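Leucine--tRNA ligase (Agrobacterium radiobacter, PDB 5AH5) probably catalyses the ATP-dependent joining of leucine to tRNA(Leu), and is held here in a ternary complex with tRNA and a leucyl-adenylate analogue. Local coordinates at residues F33-M38 with A520-G525; E208-S213 with V557-Q562; N53-D58 with L113-S118. All coordinates share one frame; numbering follows the deposited sequence.

Contact 1 lies in the middle, pairing two inner strands of the parallel catalytic sheet; its centre is about 11 Å from the centres of contacts 2 and 3, which are about 20 Å apart. Contact 2 joins the next strand, 556-560, to segment 208-213, and Asn561 ND2 reaches Gly525 O at 2.7 Å, a probable hydrogen bond. Contact 3 involves helix 48-66, which packs on the face bearing Glu37 and Val522; Tyr54 OH approaches Met38 O and Tyr117 OH approaches Glu37 OE1, each at 2.6 Å. All three reach the leucyl-adenylate analogue LSS, which lies at the C-terminal ends of the paired strands and is also bonded to Asp78, Glu528 and His529.

Contact 1 of 3, residues F33-M38 with A520-G525; sequences FYVLEM and ADVYIG. With LSS (5'-O-(L-leucylsulfamoyl)adenosine), chain I.
Strands 33-37 and 522-524 pair in parallel, Val35 beside Val522 and Glu37 beside Ile524, in the central sheet of the class I synthetase Rossmann fold. Three backbone bonds form the ladder: Leu36 N to Val522 O, Ile524 N to Leu36 O and Met38 N to Ile524 O, each 3.0 Å long. One face of the pair carries Val35, Glu37, Val522 and Ile524; Leu36 and Tyr523 occupy the other. On that second face the side chains pack more closely than Val35 CG2 and Val522 CG1 do on the first (4.2 Å). Leu36 holds CG between its backbone N and carbonyl carbon (chi1 80°), with CD2 3.5 Å from both Ala520 CB and Tyr523 CD1. The Tyr523 hydroxyl is bonded to Tyr496 and His533, which anchor the far end of the ring.

Toward the N-terminal end the backbone ladder weakens, and Phe33 and Asp521 are partly exposed. The chain turns a corner at Asp521, and Tyr34 O receives only weak bonds from the N atoms of Asp521 and Val522. The Asp521 side chain adds a stronger bond: OD2 accepts Tyr34 N at 2.8 Å through its anti lone pair, nearly straight at 174°, and also pairs with Lys32. Its carboxylate lies almost parallel to the Phe33 ring, and CB sits over that ring's face, 4.0 Å from the centroid, in a CH-pi contact.

At the buried end, Met38 CG touches Tyr523 OH at 3.4 Å, and SD lies obliquely to the ring in a Met-aromatic contact. Met38 SD also settles 3.7 Å from Gly525 CA, which itself lies 3.2 Å from the ribose oxygen O3 of LSS.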
loop_
_atom_site.group_PDB
_atom_site.type_symbol
_atom_site.label_atom_id
_atom_site.label_comp_id
_atom_site.label_asym_id
_atom_site.label_seq_id
_atom_site.Cartn_x
_atom_site.Cartn_y
_atom_site.Cartn_z
ATOM N N PHE B 33 2.594 -17.678 6.223
ATOM C CA PHE B 33 1.806 -16.468 6.096
ATOM C C PHE B 33 2.725 -15.261 6.290
ATOM O O PHE B 33 3.360 -15.157 7.280
ATOM C CB PHE B 33 0.728 -16.443 7.156
ATOM C CG PHE B 33 -0.378 -15.466 6.845
ATOM C CD1 PHE B 33 -1.336 -15.762 5.893
ATOM C CD2 PHE B 33 -0.465 -14.265 7.505
ATOM C CE1 PHE B 33 -2.349 -14.852 5.600
ATOM C CE2 PHE B 33 -1.501 -13.369 7.218
ATOM C CZ PHE B 33 -2.422 -13.634 6.275
ATOM N N TYR B 34 2.710 -14.359 5.351
ATOM C CA TYR B 34 3.536 -13.157 5.353
ATOM C C TYR B 34 2.630 -11.919 5.419
ATOM O O TYR B 34 2.021 -11.560 4.452
ATOM C CB TYR B 34 4.343 -13.140 4.053
ATOM C CG TYR B 34 5.479 -12.092 3.929
ATOM C CD1 TYR B 34 5.858 -11.296 4.980
ATOM C CD2 TYR B 34 6.195 -11.976 2.741
ATOM C CE1 TYR B 34 6.883 -10.370 4.833
ATOM C CE2 TYR B 34 7.243 -11.061 2.590
ATOM C CZ TYR B 34 7.587 -10.300 3.655
ATOM O OH TYR B 34 8.576 -9.376 3.513
ATOM N N VAL B 35 2.601 -11.283 6.551
ATOM C CA VAL B 35 1.856 -10.053 6.719
ATOM C C VAL B 35 2.865 -8.936 6.968
ATOM O O VAL B 35 3.688 -9.074 7.807
ATOM C CB VAL B 35 0.884 -10.103 7.917
ATOM C CG1 VAL B 35 1.458 -10.759 9.150
ATOM C CG2 VAL B 35 0.369 -8.714 8.271
ATOM N N LEU B 36 2.769 -7.835 6.242
ATOM C CA LEU B 36 3.582 -6.673 6.580
ATOM C C LEU B 36 2.847 -5.410 6.346
ATOM O O LEU B 36 1.777 -5.424 5.748
ATOM C CB LEU B 36 4.878 -6.695 5.781
ATOM C CG LEU B 36 5.023 -6.255 4.338
ATOM C CD1 LEU B 36 6.493 -6.155 3.975
ATOM C CD2 LEU B 36 4.356 -7.201 3.429
ATOM N N GLU B 37 3.459 -4.333 6.806
ATOM C CA GLU B 37 2.931 -3.001 6.728
ATOM C C GLU B 37 4.013 -2.128 6.093
ATOM O O GLU B 37 5.217 -2.489 6.075
ATOM C CB GLU B 37 2.725 -2.434 8.107
ATOM C CG GLU B 37 1.820 -3.189 9.055
ATOM C CD GLU B 37 2.572 -4.002 10.053
ATOM O OE1 GLU B 37 3.710 -3.606 10.407
ATOM O OE2 GLU B 37 2.002 -5.039 10.527
ATOM N N MET B 38 3.593 -0.976 5.595
ATOM C CA MET B 38 4.541 -0.046 4.962
ATOM C C MET B 38 5.504 0.506 5.983
ATOM O O MET B 38 5.116 1.223 6.929
ATOM C CB MET B 38 3.833 1.048 4.179
ATOM C CG MET B 38 3.196 0.551 2.921
ATOM S SD MET B 38 2.410 1.945 2.114
ATOM C CE MET B 38 1.365 1.143 0.945
ATOM N N ALA B 520 3.697 -11.501 -0.482
ATOM C CA ALA B 520 3.117 -11.183 0.812
ATOM C C ALA B 520 1.594 -11.450 0.763
ATOM O O ALA B 520 0.962 -11.121 -0.171
ATOM C CB ALA B 520 3.384 -9.754 1.205
ATOM N N ASP B 521 1.055 -12.105 1.743
ATOM C CA ASP B 521 -0.397 -12.353 1.768
ATOM C C ASP B 521 -1.155 -11.061 2.025
ATOM O O ASP B 521 -2.177 -10.819 1.423
ATOM C CB ASP B 521 -0.710 -13.358 2.857
ATOM C CG ASP B 521 -0.016 -14.698 2.595
ATOM O OD1 ASP B 521 -0.539 -15.485 1.777
ATOM O OD2 ASP B 521 1.094 -14.910 3.136
ATOM N N VAL B 522 -0.703 -10.293 2.993
ATOM C CA VAL B 522 -1.386 -9.078 3.401
ATOM C C VAL B 522 -0.329 -7.960 3.474
ATOM O O VAL B 522 0.713 -8.153 4.064
ATOM C CB VAL B 522 -2.079 -9.311 4.735
ATOM C CG1 VAL B 522 -2.592 -8.041 5.321
ATOM C CG2 VAL B 522 -3.251 -10.356 4.584
ATOM N N TYR B 523 -0.618 -6.837 2.821
ATOM C CA TYR B 523 0.152 -5.598 2.904
ATOM C C TYR B 523 -0.742 -4.433 3.315
ATOM O O TYR B 523 -1.737 -4.166 2.665
ATOM C CB TYR B 523 0.732 -5.281 1.557
ATOM C CG TYR B 523 1.874 -4.266 1.571
ATOM C CD1 TYR B 523 2.807 -4.210 2.612
ATOM C CD2 TYR B 523 2.106 -3.470 0.482
ATOM C CE1 TYR B 523 3.941 -3.341 2.566
ATOM C CE2 TYR B 523 3.199 -2.572 0.449
ATOM C CZ TYR B 523 4.120 -2.532 1.506
ATOM O OH TYR B 523 5.247 -1.677 1.458
ATOM N N ILE B 524 -0.391 -3.778 4.390
ATOM C CA ILE B 524 -1.186 -2.712 4.988
ATOM C C ILE B 524 -0.447 -1.385 4.887
ATOM O O ILE B 524 0.590 -1.241 5.515
ATOM C CB ILE B 524 -1.394 -2.979 6.480
ATOM C CG1 ILE B 524 -1.810 -4.483 6.718
ATOM C CG2 ILE B 524 -2.466 -2.052 7.032
ATOM C CD1 ILE B 524 -1.733 -4.928 8.155
ATOM N N GLY B 525 -0.990 -0.426 4.147
ATOM C CA GLY B 525 -0.468 0.928 4.170
ATOM C C GLY B 525 -1.285 1.934 3.387
ATOM O O GLY B 525 -2.265 1.590 2.750
HETATM C C1 LSS I . 6.323 5.765 4.316
HETATM N N1 LSS I . -2.771 7.935 9.648
HETATM O O1 LSS I . 5.315 6.206 3.810
HETATM S S1 LSS I . 5.804 6.784 6.500
HETATM C C2 LSS I . -2.729 6.708 9.132
HETATM N N2 LSS I . 6.660 5.983 5.575
HETATM O O2 LSS I . 0.287 5.591 5.385
HETATM N N3 LSS I . -1.604 6.162 8.622
HETATM O O3 LSS I . 1.467 3.100 5.482
HETATM C C4 LSS I . -0.465 6.896 8.646
HETATM N N4 LSS I . 8.605 4.770 4.106
HETATM O O4 LSS I . 2.309 4.792 8.186
HETATM C C5 LSS I . -0.469 8.212 9.091
HETATM O O5 LSS I . 4.417 6.013 6.672
HETATM C C6 LSS I . -1.653 8.741 9.576
HETATM N N6 LSS I . -1.647 10.007 10.069
HETATM C C7 LSS I . 7.434 2.769 2.028
HETATM N N7 LSS I . 0.788 8.703 8.943
HETATM C C8 LSS I . 1.551 7.736 8.365
HETATM C C9 LSS I . 6.650 3.645 3.009
HETATM N N9 LSS I . 0.779 6.627 8.218
HETATM C CA LSS I . 7.277 4.973 3.470
HETATM C C10 LSS I . 7.482 3.474 0.663
HETATM C C11 LSS I . 6.769 1.347 2.003
HETATM O O1A LSS I . 5.399 8.147 6.128
HETATM C C21 LSS I . 1.147 5.364 7.610
HETATM C C22 LSS I . 1.450 5.506 6.159
HETATM C C23 LSS I . 2.273 4.250 5.860
HETATM C C24 LSS I . 2.985 4.059 7.183
HETATM C C25 LSS I . 4.378 4.691 7.201
HETATM O O2A LSS I . 6.326 6.801 7.850
#

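Contact 2 of 3, residues E208-S213 with V557-Q562; sequences EGWPTS and VELYNQ. With LSS (5'-O-(L-leucylsulfamoyl)adenosine), chain I.
Leu559 N donates to Gly209 O at 3.1 Å from 41° out of the carbonyl plane, and this is the one direct hydrogen bond between segments 208-213 and 557-562. Strand 556-560 is the outermost of the parallel Rossmann sheet, so loop 208-211 closes the sheet's edge without adding a strand to it. A second backbone link runs through a water, which accepts from Gly209 N at 2.9 Å and donates to Val557 O at 2.7 Å.

Apolar packing fills the inner side. Leu559 CB stands over the five-membered ring of Trp210, 3.9 Å from its centroid and only 4° off the normal. Chi1 of Leu559 (169°) sets CG anti to the backbone N, and chi2 then turns CD2 over the same indole, 3.7 Å from Trp210 CE3. The indole edge faces Val557 O nearly in plane, while NE1 is bonded to Phe556 O and helps fix the ring's rotation. Next along, Pro211, the N-cap of helix 212-222, lays CD against Leu559 O at 3.3 Å.

Beyond the strand the chain runs on to the ligand, where Gln562 NE2 donates to adenine N3 of LSS at 2.9 Å and more weakly to its ribose O2.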
loop_
_atom_site.group_PDB
_atom_site.type_symbol
_atom_site.label_atom_id
_atom_site.label_comp_id
_atom_site.label_asym_id
_atom_site.label_seq_id
_atom_site.Cartn_x
_atom_site.Cartn_y
_atom_site.Cartn_z
ATOM N N GLU B 208 -7.313 -8.978 -7.466
ATOM C CA GLU B 208 -8.654 -8.859 -6.931
ATOM C C GLU B 208 -8.567 -8.538 -5.438
ATOM O O GLU B 208 -9.514 -8.012 -4.857
ATOM C CB GLU B 208 -9.497 -10.132 -7.218
ATOM C CG GLU B 208 -10.987 -9.812 -7.464
ATOM C CD GLU B 208 -11.273 -8.889 -8.680
ATOM O OE1 GLU B 208 -10.432 -8.822 -9.611
ATOM O OE2 GLU B 208 -12.344 -8.225 -8.720
ATOM N N GLY B 209 -7.416 -8.832 -4.813
ATOM C CA GLY B 209 -7.232 -8.438 -3.414
ATOM C C GLY B 209 -6.803 -6.971 -3.293
ATOM O O GLY B 209 -6.532 -6.520 -2.209
ATOM N N TRP B 210 -6.753 -6.198 -4.361
ATOM C CA TRP B 210 -6.501 -4.756 -4.143
ATOM C C TRP B 210 -7.792 -3.948 -4.304
ATOM O O TRP B 210 -8.610 -4.308 -5.127
ATOM C CB TRP B 210 -5.468 -4.256 -5.167
ATOM C CG TRP B 210 -4.084 -4.721 -4.957
ATOM C CD1 TRP B 210 -3.662 -5.949 -4.581
ATOM C CD2 TRP B 210 -2.919 -3.953 -5.226
ATOM N NE1 TRP B 210 -2.286 -5.971 -4.508
ATOM C CE2 TRP B 210 -1.813 -4.753 -4.933
ATOM C CE3 TRP B 210 -2.710 -2.653 -5.682
ATOM C CZ2 TRP B 210 -0.495 -4.270 -5.040
ATOM C CZ3 TRP B 210 -1.395 -2.182 -5.796
ATOM C CH2 TRP B 210 -0.325 -2.989 -5.465
ATOM N N PRO B 211 -7.950 -2.847 -3.559
ATOM C CA PRO B 211 -9.078 -1.954 -3.805
ATOM C C PRO B 211 -9.135 -1.491 -5.245
ATOM O O PRO B 211 -8.078 -1.229 -5.881
ATOM C CB PRO B 211 -8.771 -0.756 -2.896
ATOM C CG PRO B 211 -8.012 -1.349 -1.787
ATOM C CD PRO B 211 -7.177 -2.421 -2.375
ATOM N N THR B 212 -10.361 -1.358 -5.749
ATOM C CA THR B 212 -10.573 -0.992 -7.126
ATOM C C THR B 212 -10.146 0.477 -7.291
ATOM O O THR B 212 -9.733 0.879 -8.354
ATOM C CB THR B 212 -12.059 -1.148 -7.569
ATOM O OG1 THR B 212 -12.836 -0.222 -6.841
ATOM C CG2 THR B 212 -12.598 -2.545 -7.303
ATOM N N SER B 213 -10.242 1.256 -6.241
ATOM C CA SER B 213 -9.762 2.614 -6.256
ATOM C C SER B 213 -8.240 2.735 -6.551
ATOM O O SER B 213 -7.839 3.526 -7.400
ATOM C CB SER B 213 -10.060 3.253 -4.905
ATOM O OG SER B 213 -9.519 2.458 -3.837
ATOM N N VAL B 557 -0.553 -9.820 -2.351
ATOM C CA VAL B 557 -1.815 -10.462 -2.754
ATOM C C VAL B 557 -3.005 -9.561 -2.408
ATOM O O VAL B 557 -3.726 -9.132 -3.279
ATOM C CB VAL B 557 -1.974 -11.873 -2.149
ATOM C CG1 VAL B 557 -3.383 -12.469 -2.463
ATOM C CG2 VAL B 557 -0.936 -12.792 -2.728
ATOM N N GLU B 558 -3.145 -9.276 -1.134
ATOM C CA GLU B 558 -4.177 -8.422 -0.573
ATOM C C GLU B 558 -3.525 -7.106 -0.030
ATOM O O GLU B 558 -2.579 -7.187 0.701
ATOM C CB GLU B 558 -4.841 -9.208 0.545
ATOM C CG GLU B 558 -6.208 -8.742 0.961
ATOM C CD GLU B 558 -7.365 -9.329 0.164
ATOM O OE1 GLU B 558 -7.340 -10.565 -0.045
ATOM O OE2 GLU B 558 -8.292 -8.542 -0.198
ATOM N N LEU B 559 -3.999 -5.946 -0.493
ATOM C CA LEU B 559 -3.643 -4.620 -0.020
ATOM C C LEU B 559 -4.798 -3.996 0.748
ATOM O O LEU B 559 -5.860 -3.841 0.236
ATOM C CB LEU B 559 -3.291 -3.712 -1.197
ATOM C CG LEU B 559 -3.134 -2.237 -0.951
ATOM C CD1 LEU B 559 -1.796 -2.019 -0.225
ATOM C CD2 LEU B 559 -3.058 -1.443 -2.238
ATOM N N TYR B 560 -4.530 -3.583 1.966
ATOM C CA TYR B 560 -5.434 -2.842 2.767
ATOM C C TYR B 560 -4.859 -1.440 3.065
ATOM O O TYR B 560 -3.724 -1.291 3.564
ATOM C CB TYR B 560 -5.587 -3.596 4.055
ATOM C CG TYR B 560 -6.359 -4.908 3.894
ATOM C CD1 TYR B 560 -7.762 -4.922 3.722
ATOM C CD2 TYR B 560 -5.698 -6.109 3.878
ATOM C CE1 TYR B 560 -8.456 -6.122 3.586
ATOM C CE2 TYR B 560 -6.373 -7.319 3.718
ATOM C CZ TYR B 560 -7.755 -7.325 3.606
ATOM O OH TYR B 560 -8.388 -8.541 3.486
ATOM N N ASN B 561 -5.658 -0.421 2.809
ATOM C CA ASN B 561 -5.304 0.963 3.040
ATOM C C ASN B 561 -5.929 1.523 4.313
ATOM O O ASN B 561 -7.099 1.946 4.272
ATOM C CB ASN B 561 -5.786 1.827 1.857
ATOM C CG ASN B 561 -5.138 1.482 0.546
ATOM O OD1 ASN B 561 -5.820 1.399 -0.434
ATOM N ND2 ASN B 561 -3.811 1.365 0.496
ATOM N N GLN B 562 -5.230 1.490 5.448
ATOM C CA GLN B 562 -5.751 2.097 6.661
ATOM C C GLN B 562 -6.120 3.580 6.431
ATOM O O GLN B 562 -5.439 4.310 5.692
ATOM C CB GLN B 562 -4.858 1.948 7.891
ATOM C CG GLN B 562 -3.682 2.981 8.037
ATOM C CD GLN B 562 -2.722 2.935 6.899
ATOM O OE1 GLN B 562 -2.704 1.971 6.143
ATOM N NE2 GLN B 562 -1.907 3.990 6.752
HETATM C C1 LSS I . 6.323 5.765 4.316
HETATM N N1 LSS I . -2.771 7.935 9.648
HETATM O O1 LSS I . 5.315 6.206 3.810
HETATM S S1 LSS I . 5.804 6.784 6.500
HETATM C C2 LSS I . -2.729 6.708 9.132
HETATM N N2 LSS I . 6.660 5.983 5.575
HETATM O O2 LSS I . 0.287 5.591 5.385
HETATM N N3 LSS I . -1.604 6.162 8.622
HETATM O O3 LSS I . 1.467 3.100 5.482
HETATM C C4 LSS I . -0.465 6.896 8.646
HETATM N N4 LSS I . 8.605 4.770 4.106
HETATM O O4 LSS I . 2.309 4.792 8.186
HETATM C C5 LSS I . -0.469 8.212 9.091
HETATM O O5 LSS I . 4.417 6.013 6.672
HETATM C C6 LSS I . -1.653 8.741 9.576
HETATM N N6 LSS I . -1.647 10.007 10.069
HETATM C C7 LSS I . 7.434 2.769 2.028
HETATM N N7 LSS I . 0.788 8.703 8.943
HETATM C C8 LSS I . 1.551 7.736 8.365
HETATM C C9 LSS I . 6.650 3.645 3.009
HETATM N N9 LSS I . 0.779 6.627 8.218
HETATM C CA LSS I . 7.277 4.973 3.470
HETATM C C10 LSS I . 7.482 3.474 0.663
HETATM C C11 LSS I . 6.769 1.347 2.003
HETATM O O1A LSS I . 5.399 8.147 6.128
HETATM C C21 LSS I . 1.147 5.364 7.610
HETATM C C22 LSS I . 1.450 5.506 6.159
HETATM C C23 LSS I . 2.273 4.250 5.860
HETATM C C24 LSS I . 2.985 4.059 7.183
HETATM C C25 LSS I . 4.378 4.691 7.201
HETATM O O2A LSS I . 6.326 6.801 7.850
HETATM O O HOH W 1 -4.886 -10.114 -5.478
#

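Contact 3 of 3, residues N53-D58 with L113-S118; sequences NYSMGD and LGFGYS. With LSS (5'-O-(L-leucylsulfamoyl)adenosine), chain I.
Gly114 to Tyr117 lie along one side of helix 48-66, meeting it at Tyr54, Ser55 and Asp58. Gly114 ends helix 95-112 in a Schellman motif, with the positive phi of that turn. Its carbonyl O comes within 3.4 Å of Asp58 OD2; both are acceptors, and Arg62 bridges them, its NH2 bonded to Gly114 O and its NE salt-bridged to Asp58 OD2, which Arg596 also engages. Two arginines thus probably stabilise the negative charge of this buried carboxylate.

Phe115 buries the most surface of any residue here. Its ring turns one face to the backbone of Tyr54, whose carbonyl carbon lies 3.9 Å above the plane near the rim, while Leu113 CB covers the centre of the opposite face. Phe115 CE2 touches Tyr54 CB at 3.6 Å, and Ser55 OG, bonded back to Val51 O, meets the ring edge at CE1, 3.4 Å away.

Gly116 follows as the centre of an inverse gamma turn closed by a weak bond from Tyr117 N to Phe115 O. Its own N donates to Asp58 OD1 at 2.9 Å, nearly straight, but arrives from above the carboxylate plane, 52° out of it. Asp58 can meet it because CG stands anti to the backbone N (chi1 -165°), reaching out from the helix.

Tyr117 then crosses Tyr54 at about a right angle, its OH 3.4 Å from Tyr54 CB. That hydroxyl has Glu37 OE1 as its partner.

Next to Tyr54 on the helix, Asn53 OD1 accepts from ribose O3 of LSS at 2.6 Å. The loop backs the helix whose Asn53 holds the ribose, and that helix begins within the predicted HIGH region, the signature of the class I synthetase adenylate site.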
loop_
_atom_site.group_PDB
_atom_site.type_symbol
_atom_site.label_atom_id
_atom_site.label_comp_id
_atom_site.label_asym_id
_atom_site.label_seq_id
_atom_site.Cartn_x
_atom_site.Cartn_y
_atom_site.Cartn_z
ATOM N N ASN B 53 -1.764 1.877 11.785
ATOM C CA ASN B 53 -1.288 1.073 10.701
ATOM C C ASN B 53 -0.675 -0.296 11.165
ATOM O O ASN B 53 -0.955 -1.366 10.590
ATOM C CB ASN B 53 -0.270 1.896 9.931
ATOM C CG ASN B 53 0.084 1.335 8.611
ATOM O OD1 ASN B 53 0.605 2.083 7.766
ATOM N ND2 ASN B 53 -0.130 0.042 8.397
ATOM N N TYR B 54 0.024 -0.255 12.272
ATOM C CA TYR B 54 0.848 -1.355 12.721
ATOM C C TYR B 54 0.070 -2.247 13.706
ATOM O O TYR B 54 0.312 -3.454 13.835
ATOM C CB TYR B 54 2.207 -0.839 13.247
ATOM C CG TYR B 54 3.049 -0.035 12.219
ATOM C CD1 TYR B 54 2.916 -0.239 10.869
ATOM C CD2 TYR B 54 4.021 0.902 12.616
ATOM C CE1 TYR B 54 3.634 0.446 9.943
ATOM C CE2 TYR B 54 4.765 1.625 11.645
ATOM C CZ TYR B 54 4.573 1.419 10.336
ATOM O OH TYR B 54 5.316 2.082 9.332
ATOM N N SER B 55 -0.829 -1.647 14.447
ATOM C CA SER B 55 -1.760 -2.382 15.284
ATOM C C SER B 55 -2.514 -3.404 14.493
ATOM O O SER B 55 -2.726 -4.530 14.967
ATOM C CB SER B 55 -2.754 -1.451 15.916
ATOM O OG SER B 55 -2.125 -0.744 16.922
ATOM N N MET B 56 -2.905 -3.042 13.296
ATOM C CA MET B 56 -3.747 -3.947 12.442
ATOM C C MET B 56 -2.948 -5.183 12.038
ATOM O O MET B 56 -3.476 -6.311 12.051
ATOM C CB MET B 56 -4.256 -3.252 11.198
ATOM C CG MET B 56 -5.214 -2.085 11.429
ATOM S SD MET B 56 -5.714 -1.226 9.900
ATOM C CE MET B 56 -6.695 0.033 10.714
ATOM N N GLY B 57 -1.671 -4.965 11.687
ATOM C CA GLY B 57 -0.791 -6.040 11.338
ATOM C C GLY B 57 -0.511 -6.906 12.501
ATOM O O GLY B 57 -0.508 -8.111 12.336
ATOM N N ASP B 58 -0.310 -6.332 13.697
ATOM C CA ASP B 58 -0.045 -7.164 14.825
ATOM C C ASP B 58 -1.244 -8.094 15.242
ATOM O O ASP B 58 -1.051 -9.207 15.683
ATOM C CB ASP B 58 0.270 -6.340 16.050
ATOM C CG ASP B 58 0.906 -7.181 17.148
ATOM O OD1 ASP B 58 1.871 -7.917 16.851
ATOM O OD2 ASP B 58 0.446 -7.143 18.311
ATOM N N LEU B 113 4.404 -0.845 22.716
ATOM C CA LEU B 113 3.076 -1.148 22.232
ATOM C C LEU B 113 2.773 -2.629 22.143
ATOM O O LEU B 113 1.631 -2.975 21.936
ATOM C CB LEU B 113 2.809 -0.485 20.879
ATOM C CG LEU B 113 2.373 0.974 21.111
ATOM C CD1 LEU B 113 2.778 1.843 19.968
ATOM C CD2 LEU B 113 0.827 1.119 21.282
ATOM N N GLY B 114 3.768 -3.492 22.343
ATOM C CA GLY B 114 3.572 -4.913 22.276
ATOM C C GLY B 114 3.427 -5.390 20.871
ATOM O O GLY B 114 2.833 -6.423 20.635
ATOM N N PHE B 115 3.970 -4.668 19.913
ATOM C CA PHE B 115 3.962 -5.127 18.571
ATOM C C PHE B 115 4.997 -6.274 18.371
ATOM O O PHE B 115 6.228 -6.102 18.567
ATOM C CB PHE B 115 4.247 -3.976 17.577
ATOM C CG PHE B 115 3.181 -2.895 17.487
ATOM C CD1 PHE B 115 1.863 -3.107 17.832
ATOM C CD2 PHE B 115 3.534 -1.656 16.979
ATOM C CE1 PHE B 115 0.912 -2.081 17.687
ATOM C CE2 PHE B 115 2.622 -0.651 16.810
ATOM C CZ PHE B 115 1.287 -0.854 17.185
ATOM N N GLY B 116 4.502 -7.422 17.892
ATOM C CA GLY B 116 5.256 -8.673 17.880
ATOM C C GLY B 116 5.971 -8.912 16.553
ATOM O O GLY B 116 5.564 -9.728 15.802
ATOM N N TYR B 117 7.079 -8.206 16.319
ATOM C CA TYR B 117 7.825 -8.300 15.095
ATOM C C TYR B 117 8.932 -9.369 15.251
ATOM O O TYR B 117 9.308 -9.729 16.348
ATOM C CB TYR B 117 8.401 -6.943 14.710
ATOM C CG TYR B 117 7.383 -5.988 14.226
ATOM C CD1 TYR B 117 6.736 -6.200 13.029
ATOM C CD2 TYR B 117 7.091 -4.839 14.930
ATOM C CE1 TYR B 117 5.802 -5.321 12.564
ATOM C CE2 TYR B 117 6.159 -3.932 14.466
ATOM C CZ TYR B 117 5.503 -4.182 13.329
ATOM O OH TYR B 117 4.558 -3.294 12.886
ATOM N N SER B 118 9.261 -9.982 14.139
ATOM C CA SER B 118 10.370 -10.927 14.035
ATOM C C SER B 118 11.632 -10.029 13.763
ATOM O O SER B 118 12.040 -9.748 12.614
ATOM C CB SER B 118 10.189 -11.894 12.885
ATOM O OG SER B 118 11.312 -12.815 12.814
HETATM C C1 LSS I . 6.323 5.765 4.316
HETATM N N1 LSS I . -2.771 7.935 9.648
HETATM O O1 LSS I . 5.315 6.206 3.810
HETATM S S1 LSS I . 5.804 6.784 6.500
HETATM C C2 LSS I . -2.729 6.708 9.132
HETATM N N2 LSS I . 6.660 5.983 5.575
HETATM O O2 LSS I . 0.287 5.591 5.385
HETATM N N3 LSS I . -1.604 6.162 8.622
HETATM O O3 LSS I . 1.467 3.100 5.482
HETATM C C4 LSS I . -0.465 6.896 8.646
HETATM N N4 LSS I . 8.605 4.770 4.106
HETATM O O4 LSS I . 2.309 4.792 8.186
HETATM C C5 LSS I . -0.469 8.212 9.091
HETATM O O5 LSS I . 4.417 6.013 6.672
HETATM C C6 LSS I . -1.653 8.741 9.576
HETATM N N6 LSS I . -1.647 10.007 10.069
HETATM C C7 LSS I . 7.434 2.769 2.028
HETATM N N7 LSS I . 0.788 8.703 8.943
HETATM C C8 LSS I . 1.551 7.736 8.365
HETATM C C9 LSS I . 6.650 3.645 3.009
HETATM N N9 LSS I . 0.779 6.627 8.218
HETATM C CA LSS I . 7.277 4.973 3.470
HETATM C C10 LSS I . 7.482 3.474 0.663
HETATM C C11 LSS I . 6.769 1.347 2.003
HETATM O O1A LSS I . 5.399 8.147 6.128
HETATM C C21 LSS I . 1.147 5.364 7.610
HETATM C C22 LSS I . 1.450 5.506 6.159
HETATM C C23 LSS I . 2.273 4.250 5.860
HETATM C C24 LSS I . 2.985 4.059 7.183
HETATM C C25 LSS I . 4.378 4.691 7.201
HETATM O O2A LSS I . 6.326 6.801 7.850
HETATM O O HOH W 2 2.429 -4.624 13.979
#